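Local coordinates for TsrE (Streptomyces laurentii, PDB 7CWW), which probably acts as a cyclase in thiopeptide antibiotic biosynthesis, forming the nitrogen heterocycle that closes the peptide into a macrocycle, at residues Pro154-Lys159 and Arg358-Glu363; Arg204-Val209 and Glu346-Leu351; Glu96-Gly101 and Leu251-Arg256. All blocks are in the same frame, centred on the assembly; numbering follows the deposited sequence.

Contact 1 (Pro154-Lys159 and Arg358-Glu363); sequences PPSIAK and RSVRPE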
loop_
_atom_site.group_PDB
_atom_site.type_symbol
_atom_site.label_atom_id
_atom_site.label_comp_id
_atom_site.label_asym_id
_atom_site.label_seq_id
_atom_site.Cartn_x
_atom_site.Cartn_y
_atom_site.Cartn_z
ATOM N N PRO A 154 11.618 11.400 11.073
ATOM C CA PRO A 154 12.527 11.951 12.077
ATOM C C PRO A 154 13.795 12.455 11.411
ATOM O O PRO A 154 14.311 11.811 10.483
ATOM C CB PRO A 154 12.822 10.754 12.994
ATOM C CG PRO A 154 11.700 9.821 12.787
ATOM C CD PRO A 154 11.239 10.003 11.373
ATOM N N PRO A 155 14.314 13.604 11.852
ATOM C CA PRO A 155 15.475 14.213 11.180
ATOM C C PRO A 155 16.668 13.286 11.026
ATOM O O PRO A 155 17.416 13.404 10.047
ATOM C CB PRO A 155 15.811 15.397 12.093
ATOM C CG PRO A 155 14.513 15.740 12.734
ATOM C CD PRO A 155 13.836 14.425 12.976
ATOM N N SER A 156 16.872 12.350 11.954
ATOM C CA SER A 156 18.025 11.472 11.827
ATOM C C SER A 156 17.883 10.483 10.671
ATOM O O SER A 156 18.883 9.876 10.273
ATOM C CB SER A 156 18.254 10.730 13.143
ATOM O OG SER A 156 17.025 10.197 13.609
ATOM N N ILE A 157 16.686 10.317 10.110
ATOM C CA ILE A 157 16.536 9.484 8.918
ATOM C C ILE A 157 16.064 10.335 7.740
ATOM O O ILE A 157 16.356 10.022 6.578
ATOM C CB ILE A 157 15.586 8.298 9.187
ATOM C CG1 ILE A 157 15.631 7.290 8.040
ATOM C CG2 ILE A 157 14.181 8.760 9.404
ATOM C CD1 ILE A 157 16.600 6.161 8.282
ATOM N N ALA A 158 15.349 11.427 8.025
ATOM C CA ALA A 158 14.950 12.352 6.966
ATOM C C ALA A 158 16.153 12.913 6.207
ATOM O O ALA A 158 16.023 13.274 5.031
ATOM C CB ALA A 158 14.120 13.500 7.555
ATOM N N LYS A 159 17.320 12.982 6.851
ATOM C CA LYS A 159 18.531 13.434 6.171
ATOM C C LYS A 159 18.827 12.640 4.900
ATOM O O LYS A 159 19.507 13.158 4.011
ATOM C CB LYS A 159 19.724 13.338 7.121
ATOM C CG LYS A 159 20.105 11.887 7.465
ATOM C CD LYS A 159 21.280 11.821 8.451
ATOM C CE LYS A 159 21.851 10.401 8.521
ATOM N NZ LYS A 159 22.993 10.339 9.500
ATOM N N ARG A 358 23.911 2.133 9.804
ATOM C CA ARG A 358 24.898 2.420 10.839
ATOM C C ARG A 358 25.012 3.917 11.125
ATOM O O ARG A 358 25.410 4.308 12.226
ATOM C CB ARG A 358 26.268 1.868 10.432
ATOM C CG ARG A 358 26.463 0.384 10.684
ATOM C CD ARG A 358 27.936 -0.009 10.543
ATOM N NE ARG A 358 28.480 0.253 9.206
ATOM C CZ ARG A 358 28.496 -0.645 8.223
ATOM N NH1 ARG A 358 27.988 -1.853 8.424
ATOM N NH2 ARG A 358 29.012 -0.338 7.040
ATOM N N SER A 359 24.679 4.766 10.158
ATOM C CA SER A 359 24.872 6.198 10.333
ATOM C C SER A 359 23.693 6.892 11.010
ATOM O O SER A 359 23.803 8.078 11.333
ATOM C CB SER A 359 25.154 6.867 8.980
ATOM O OG SER A 359 23.991 6.866 8.182
ATOM N N VAL A 360 22.585 6.195 11.249
ATOM C CA VAL A 360 21.437 6.803 11.923
ATOM C C VAL A 360 21.769 6.958 13.406
ATOM O O VAL A 360 21.920 5.967 14.126
ATOM C CB VAL A 360 20.163 5.981 11.720
ATOM C CG1 VAL A 360 18.965 6.704 12.320
ATOM C CG2 VAL A 360 19.924 5.738 10.225
ATOM N N ARG A 361 21.883 8.196 13.865
ATOM C CA ARG A 361 22.301 8.503 15.224
ATOM C C ARG A 361 21.463 9.654 15.746
ATOM O O ARG A 361 20.864 10.402 14.960
ATOM C CB ARG A 361 23.793 8.872 15.281
ATOM C CG ARG A 361 24.752 7.740 14.930
ATOM C CD ARG A 361 26.102 8.308 14.477
ATOM N NE ARG A 361 25.925 9.476 13.611
ATOM C CZ ARG A 361 26.316 9.542 12.340
ATOM N NH1 ARG A 361 26.923 8.508 11.773
ATOM N NH2 ARG A 361 26.101 10.644 11.635
ATOM N N PRO A 362 21.388 9.833 17.066
ATOM C CA PRO A 362 20.650 10.979 17.602
ATOM C C PRO A 362 21.381 12.269 17.279
ATOM O O PRO A 362 22.609 12.341 17.376
ATOM C CB PRO A 362 20.624 10.721 19.116
ATOM C CG PRO A 362 21.048 9.290 19.284
ATOM C CD PRO A 362 21.965 9.011 18.142
ATOM N N GLU A 363 20.621 13.290 16.894
ATOM C CA GLU A 363 21.226 14.577 16.578
ATOM C C GLU A 363 21.185 15.518 17.781
ATOM O O GLU A 363 20.448 15.299 18.747
ATOM C CB GLU A 363 20.542 15.220 15.366
ATOM C CG GLU A 363 20.659 14.375 14.099
ATOM C CD GLU A 363 20.231 15.119 12.841
ATOM O OE1 GLU A 363 20.457 14.591 11.728
ATOM O OE2 GLU A 363 19.696 16.241 12.965
HETATM O O HOH W 1 21.269 10.198 11.667
#
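Lys159 NZ holds two acceptors, Ser359 O at 3.0 Å and a water whose oxygen lies 2.8 Å from the same NZ. In this mostly helical member of the lantibiotic dehydratase C-terminal family, the bond ties the single-turn helix 155-158 to the chain leaving helix 353-359 near the C-terminus. The lysine chain is extended beyond CG, which carries the ammonium across the gap to meet Ser359 O from above the carbonyl plane. The water continues the bridge, donating to Ser156 O (2.8 Å) and accepting from Arg361 N (3.0 Å). The Arg361 guanidinium lays one face over the same Ser359 O. The two cationic ends lie 3.8 Å apart, Lys159 NZ to Arg361 NH2; the partly negative Ser359 O, bonded to the lysine and lying over the centre of the guanidinium face, may soften the like charges. Beside the polar bonds, Ile157 CD1 meets Val360 CG2 at 3.9 Å. Ser156 turns its OG to a hydrogen bond with Tyr299 in helix 298-306, while its CB packs 3.2 Å from Arg361 O.

Contact 2 (Arg204-Val209 and Glu346-Leu351); sequences RLRTLV and EEEYDL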
loop_
_atom_site.group_PDB
_atom_site.type_symbol
_atom_site.label_atom_id
_atom_site.label_comp_id
_atom_site.label_asym_id
_atom_site.label_seq_id
_atom_site.Cartn_x
_atom_site.Cartn_y
_atom_site.Cartn_z
ATOM N N ARG A 204 14.247 4.680 -15.507
ATOM C CA ARG A 204 12.914 5.125 -15.108
ATOM C C ARG A 204 12.918 5.636 -13.670
ATOM O O ARG A 204 12.389 6.715 -13.375
ATOM C CB ARG A 204 11.911 3.979 -15.280
ATOM C CG ARG A 204 10.450 4.361 -15.018
ATOM C CD ARG A 204 10.008 5.540 -15.882
ATOM N NE ARG A 204 8.610 5.907 -15.650
ATOM C CZ ARG A 204 8.109 7.124 -15.852
ATOM N NH1 ARG A 204 6.825 7.365 -15.616
ATOM N NH2 ARG A 204 8.890 8.105 -16.285
ATOM N N LEU A 205 13.545 4.883 -12.766
ATOM C CA LEU A 205 13.615 5.285 -11.364
ATOM C C LEU A 205 14.356 6.607 -11.191
ATOM O O LEU A 205 13.911 7.484 -10.444
ATOM C CB LEU A 205 14.287 4.185 -10.533
ATOM C CG LEU A 205 14.435 4.536 -9.044
ATOM C CD1 LEU A 205 13.807 3.478 -8.127
ATOM C CD2 LEU A 205 15.892 4.770 -8.684
ATOM N N ARG A 206 15.505 6.768 -11.856
ATOM C CA ARG A 206 16.266 7.997 -11.657
ATOM C C ARG A 206 15.458 9.203 -12.113
ATOM O O ARG A 206 15.513 10.274 -11.493
ATOM C CB ARG A 206 17.608 7.935 -12.400
ATOM C CG ARG A 206 18.466 9.188 -12.195
ATOM C CD ARG A 206 19.953 8.968 -12.470
ATOM N NE ARG A 206 20.752 9.745 -11.525
ATOM C CZ ARG A 206 21.684 9.245 -10.724
ATOM N NH1 ARG A 206 22.336 10.048 -9.897
ATOM N NH2 ARG A 206 21.975 7.951 -10.751
ATOM N N THR A 207 14.680 9.034 -13.181
ATOM C CA THR A 207 13.887 10.137 -13.719
ATOM C C THR A 207 12.758 10.522 -12.769
ATOM O O THR A 207 12.458 11.708 -12.601
ATOM C CB THR A 207 13.335 9.745 -15.080
ATOM O OG1 THR A 207 14.413 9.747 -16.018
ATOM C CG2 THR A 207 12.248 10.725 -15.523
ATOM N N LEU A 208 12.119 9.530 -12.145
ATOM C CA LEU A 208 11.094 9.829 -11.153
ATOM C C LEU A 208 11.686 10.550 -9.954
ATOM O O LEU A 208 11.086 11.495 -9.432
ATOM C CB LEU A 208 10.412 8.542 -10.695
ATOM C CG LEU A 208 9.530 7.838 -11.722
ATOM C CD1 LEU A 208 9.288 6.397 -11.283
ATOM C CD2 LEU A 208 8.218 8.610 -11.844
ATOM N N VAL A 209 12.855 10.104 -9.494
ATOM C CA VAL A 209 13.494 10.757 -8.357
ATOM C C VAL A 209 13.855 12.191 -8.714
ATOM O O VAL A 209 13.648 13.117 -7.915
ATOM C CB VAL A 209 14.722 9.950 -7.896
ATOM C CG1 VAL A 209 15.458 10.703 -6.787
ATOM C CG2 VAL A 209 14.297 8.550 -7.418
ATOM N N GLU A 346 19.443 0.683 -5.264
ATOM C CA GLU A 346 20.751 0.230 -4.809
ATOM C C GLU A 346 21.802 0.361 -5.898
ATOM O O GLU A 346 22.908 0.851 -5.650
ATOM C CB GLU A 346 20.646 -1.223 -4.350
ATOM C CG GLU A 346 21.700 -1.670 -3.394
ATOM C CD GLU A 346 21.444 -3.101 -2.950
ATOM O OE1 GLU A 346 22.002 -4.029 -3.576
ATOM O OE2 GLU A 346 20.631 -3.283 -2.018
ATOM N N GLU A 347 21.486 -0.111 -7.104
ATOM C CA GLU A 347 22.458 -0.058 -8.192
ATOM C C GLU A 347 22.574 1.338 -8.787
ATOM O O GLU A 347 23.671 1.769 -9.154
ATOM C CB GLU A 347 22.081 -1.053 -9.289
ATOM C CG GLU A 347 22.501 -2.477 -8.996
ATOM C CD GLU A 347 22.166 -3.424 -10.135
ATOM O OE1 GLU A 347 21.586 -2.956 -11.143
ATOM O OE2 GLU A 347 22.483 -4.627 -10.013
ATOM N N GLU A 348 21.460 2.054 -8.915
ATOM C CA GLU A 348 21.522 3.338 -9.597
ATOM C C GLU A 348 22.326 4.357 -8.801
ATOM O O GLU A 348 23.036 5.179 -9.394
ATOM C CB GLU A 348 20.109 3.852 -9.889
ATOM C CG GLU A 348 20.064 5.130 -10.714
ATOM C CD GLU A 348 20.732 4.985 -12.070
ATOM O OE1 GLU A 348 20.825 3.855 -12.597
ATOM O OE2 GLU A 348 21.174 6.008 -12.610
ATOM N N TYR A 349 22.263 4.302 -7.468
ATOM C CA TYR A 349 22.957 5.263 -6.621
ATOM C C TYR A 349 24.077 4.644 -5.802
ATOM O O TYR A 349 24.636 5.325 -4.928
ATOM C CB TYR A 349 21.969 5.968 -5.686
ATOM C CG TYR A 349 20.873 6.695 -6.428
ATOM C CD1 TYR A 349 21.097 7.956 -6.981
ATOM C CD2 TYR A 349 19.620 6.114 -6.589
ATOM C CE1 TYR A 349 20.091 8.629 -7.670
ATOM C CE2 TYR A 349 18.610 6.766 -7.270
ATOM C CZ TYR A 349 18.840 8.026 -7.800
ATOM O OH TYR A 349 17.824 8.675 -8.470
ATOM N N ASP A 350 24.411 3.375 -6.044
ATOM C CA ASP A 350 25.544 2.728 -5.377
ATOM C C ASP A 350 25.377 2.769 -3.855
ATOM O O ASP A 350 26.268 3.198 -3.115
ATOM C CB ASP A 350 26.861 3.386 -5.816
ATOM C CG ASP A 350 28.081 2.608 -5.365
ATOM O OD1 ASP A 350 28.079 1.365 -5.496
ATOM O OD2 ASP A 350 29.042 3.240 -4.878
ATOM N N LEU A 351 24.212 2.335 -3.389
ATOM C CA LEU A 351 23.862 2.440 -1.979
ATOM C C LEU A 351 24.309 1.215 -1.185
ATOM O O LEU A 351 24.398 0.102 -1.709
ATOM C CB LEU A 351 22.354 2.632 -1.817
ATOM C CG LEU A 351 21.786 3.839 -2.561
ATOM C CD1 LEU A 351 20.308 3.982 -2.289
ATOM C CD2 LEU A 351 22.562 5.106 -2.134
#
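Arg206 reaches across to Glu348 in a salt bridge, NH2 to OE2 at 2.8 Å, with a nearly straight N-H...O angle of 161°. The acceptor lies close to the guanidinium plane, yet the donor approaches OE2 on its anti side and somewhat out of the carboxylate plane, and the two flat groups are turned 74° against each other. Arg206 sends CG anti to its backbone nitrogen and then bends at chi3, whereas Glu348 starts out likewise anti but folds back at chi2 (59°), bringing OE2 alongside the arginine CD as well as its NH2. A second, weak bond runs from Arg206 NH2 to Glu348 O at 3.3 Å. The other oxygen, OE1, is paired with Arg202, one turn earlier on the arginine's helix, so two cations share this carboxylate. The pairing joins the long helix 183-211 to the C-terminal end of helix 331-349, where Asp350 takes positive phi and Leu351 N bonds back to Glu346 O, the 6→1 bond and positive phi of a Schellman-like ending. Positive charge at that end would be expected to suit the helix dipole. The Tyr349 ring lies against one face of the guanidinium at a tilt, CE1 3.5 Å from Arg206 CZ, while the ring edge at CE2 receives Leu205 CD2 at 3.7 Å. The phenol oxygen ends against the branch of Val209, with OH 3.4 Å from CB.

Contact 3 (Glu96-Gly101 and Leu251-Arg256); sequences EHDWLG and LYATPR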
loop_
_atom_site.group_PDB
_atom_site.type_symbol
_atom_site.label_atom_id
_atom_site.label_comp_id
_atom_site.label_asym_id
_atom_site.label_seq_id
_atom_site.Cartn_x
_atom_site.Cartn_y
_atom_site.Cartn_z
ATOM N N GLU A 96 -11.281 -1.977 12.624
ATOM C CA GLU A 96 -10.054 -1.868 13.404
ATOM C C GLU A 96 -8.957 -2.618 12.648
ATOM O O GLU A 96 -8.325 -3.535 13.163
ATOM C CB GLU A 96 -10.267 -2.414 14.824
ATOM C CG GLU A 96 -9.202 -1.990 15.838
ATOM C CD GLU A 96 -9.415 -2.590 17.226
ATOM O OE1 GLU A 96 -10.135 -3.606 17.343
ATOM O OE2 GLU A 96 -8.857 -2.051 18.207
ATOM N N HIS A 97 -8.745 -2.234 11.386
ATOM C CA HIS A 97 -7.764 -2.923 10.555
ATOM C C HIS A 97 -6.376 -2.815 11.171
ATOM O O HIS A 97 -6.005 -1.781 11.739
ATOM C CB HIS A 97 -7.757 -2.350 9.126
ATOM C CG HIS A 97 -8.675 -3.075 8.186
ATOM N ND1 HIS A 97 -8.542 -4.424 7.898
ATOM C CD2 HIS A 97 -9.754 -2.645 7.489
ATOM C CE1 HIS A 97 -9.498 -4.787 7.060
ATOM N NE2 HIS A 97 -10.244 -3.726 6.790
ATOM N N ASP A 98 -5.608 -3.895 11.058
ATOM C CA ASP A 98 -4.261 -3.901 11.609
ATOM C C ASP A 98 -3.438 -2.773 11.002
ATOM O O ASP A 98 -3.479 -2.531 9.792
ATOM C CB ASP A 98 -3.569 -5.235 11.340
ATOM C CG ASP A 98 -4.242 -6.405 12.053
ATOM O OD1 ASP A 98 -5.053 -6.194 12.979
ATOM O OD2 ASP A 98 -3.936 -7.550 11.689
ATOM N N TRP A 99 -2.695 -2.073 11.856
ATOM C CA TRP A 99 -1.700 -1.094 11.431
ATOM C C TRP A 99 -2.311 0.113 10.742
ATOM O O TRP A 99 -1.619 0.823 10.003
ATOM C CB TRP A 99 -0.646 -1.734 10.516
ATOM C CG TRP A 99 -0.168 -3.074 11.010
ATOM C CD1 TRP A 99 -0.396 -4.294 10.432
ATOM C CD2 TRP A 99 0.605 -3.325 12.185
ATOM N NE1 TRP A 99 0.191 -5.286 11.178
ATOM C CE2 TRP A 99 0.817 -4.717 12.257
ATOM C CE3 TRP A 99 1.162 -2.504 13.176
ATOM C CZ2 TRP A 99 1.551 -5.305 13.280
ATOM C CZ3 TRP A 99 1.886 -3.095 14.196
ATOM C CH2 TRP A 99 2.071 -4.480 14.241
ATOM N N LEU A 100 -3.596 0.378 10.959
ATOM C CA LEU A 100 -4.254 1.500 10.302
ATOM C C LEU A 100 -4.597 2.617 11.281
ATOM O O LEU A 100 -5.395 3.498 10.955
ATOM C CB LEU A 100 -5.505 1.014 9.556
ATOM C CG LEU A 100 -5.806 1.745 8.233
ATOM C CD1 LEU A 100 -4.609 1.693 7.289
ATOM C CD2 LEU A 100 -7.066 1.195 7.533
ATOM N N GLY A 101 -4.001 2.608 12.477
ATOM C CA GLY A 101 -4.162 3.687 13.433
ATOM C C GLY A 101 -5.089 3.383 14.594
ATOM O O GLY A 101 -5.136 4.177 15.542
ATOM N N LEU A 251 -0.406 2.037 16.391
ATOM C CA LEU A 251 -0.151 1.039 15.354
ATOM C C LEU A 251 -0.083 -0.326 16.023
ATOM O O LEU A 251 0.838 -0.597 16.802
ATOM C CB LEU A 251 1.135 1.362 14.590
ATOM C CG LEU A 251 1.102 2.629 13.718
ATOM C CD1 LEU A 251 2.408 2.817 12.902
ATOM C CD2 LEU A 251 -0.124 2.642 12.772
ATOM N N TYR A 252 -1.070 -1.175 15.744
ATOM C CA TYR A 252 -1.122 -2.491 16.359
ATOM C C TYR A 252 -1.898 -3.447 15.462
ATOM O O TYR A 252 -2.588 -3.038 14.525
ATOM C CB TYR A 252 -1.750 -2.421 17.755
ATOM C CG TYR A 252 -3.171 -1.889 17.792
ATOM C CD1 TYR A 252 -3.414 -0.523 17.896
ATOM C CD2 TYR A 252 -4.267 -2.753 17.744
ATOM C CE1 TYR A 252 -4.710 -0.020 17.945
ATOM C CE2 TYR A 252 -5.577 -2.262 17.799
ATOM C CZ TYR A 252 -5.784 -0.891 17.896
ATOM O OH TYR A 252 -7.062 -0.387 17.943
ATOM N N ALA A 253 -1.783 -4.735 15.784
ATOM C CA ALA A 253 -2.570 -5.799 15.195
ATOM C C ALA A 253 -3.423 -6.422 16.290
ATOM O O ALA A 253 -3.123 -6.321 17.484
ATOM C CB ALA A 253 -1.691 -6.873 14.537
ATOM N N THR A 254 -4.521 -7.039 15.886
ATOM C CA THR A 254 -5.449 -7.615 16.847
ATOM C C THR A 254 -5.650 -9.070 16.460
ATOM O O THR A 254 -6.094 -9.347 15.325
ATOM C CB THR A 254 -6.786 -6.864 16.879
ATOM O OG1 THR A 254 -6.586 -5.525 17.351
ATOM C CG2 THR A 254 -7.768 -7.575 17.817
ATOM N N PRO A 255 -5.346 -10.023 17.341
ATOM C CA PRO A 255 -5.705 -11.418 17.050
ATOM C C PRO A 255 -7.217 -11.564 16.969
ATOM O O PRO A 255 -7.961 -10.955 17.741
ATOM C CB PRO A 255 -5.107 -12.204 18.229
ATOM C CG PRO A 255 -4.236 -11.227 18.984
ATOM C CD PRO A 255 -4.805 -9.867 18.698
ATOM N N ARG A 256 -7.673 -12.358 16.001
ATOM C CA ARG A 256 -9.101 -12.484 15.738
ATOM C C ARG A 256 -9.786 -13.259 16.866
ATOM O O ARG A 256 -9.153 -13.745 17.809
ATOM C CB ARG A 256 -9.346 -13.186 14.405
ATOM C CG ARG A 256 -9.353 -12.273 13.189
ATOM C CD ARG A 256 -7.941 -11.938 12.739
ATOM N NE ARG A 256 -7.898 -10.931 11.678
ATOM C CZ ARG A 256 -7.986 -9.616 11.874
ATOM N NH1 ARG A 256 -7.927 -8.786 10.841
ATOM N NH2 ARG A 256 -8.129 -9.127 13.100
HETATM O O HOH W 2 -6.235 -4.443 14.684
HETATM O O HOH W 3 -5.577 -1.390 14.574
HETATM O O HOH W 4 -3.102 0.251 14.218
#
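Glu96, its side chain extended with CG anti to the backbone nitrogen, accepts a very short hydrogen bond on OE2 from Tyr252 OH (2.5 Å), the carboxylate meeting the phenol at the ring edge with the two planes almost perpendicular. It opens a type II beta-turn loop, the turn running from His97 to Leu100, that lies against the irregular chain after helix 224-245. The glutamate backbone O receives a water that also donates to Asp98 OD1 and bonds Thr254 OG1. His97 turns away to meet Trp322 edge-to-face, but its O accepts a hydrogen bond from a second water, which lies over one face of the Tyr252 ring. Asp98 places OD1 3.1 Å from Thr254 N, whose N-H comes from above the carboxylate plane. Asp98 OD2 lies over one face of the poorly ordered Arg256 guanidinium, and OD1 is near NH2, but no N-H points at OD1; the attraction is of charge alone. Trp99, with the positive phi of the turn's third position, donates N to Tyr252 O at 2.8 Å. Its indole then lays one face over the peptide link between Tyr252 and Ala253, with CZ2 3.8 Å from Ala253 CB; Trp99 and Leu251 both touch Arg314 of helix 308-326. At Gly101 the backbone bonds to Tyr250, and a third water accepts from Gly101 N at 3.1 Å and from Tyr252 N at 2.9 Å.

Overall arrangement
Contacts 1 and 2 are partly buried, whereas contact 3 lies at the surface. The first two use consecutive elements, helix 353-359 following helix 331-349, although their centres lie 21 Å apart. Contact 2 joins helix to helix, through a direct salt bridge and a wedged aromatic ring. Contact 1 holds a short helix to a tail through a lysine ammonium, a backbone carbonyl and a water, with a small apolar contact beside them. Contact 3 pairs two loops through side-chain, backbone and water-mediated hydrogen bonds and an indole face; it lies on the other side of the chain's centre from contact 2. Ile157 of contact 1 and Trp99 of contact 3 each come about 4 Å from the bound polyethylene glycol, Leu205 of contact 2 only about 12 Å.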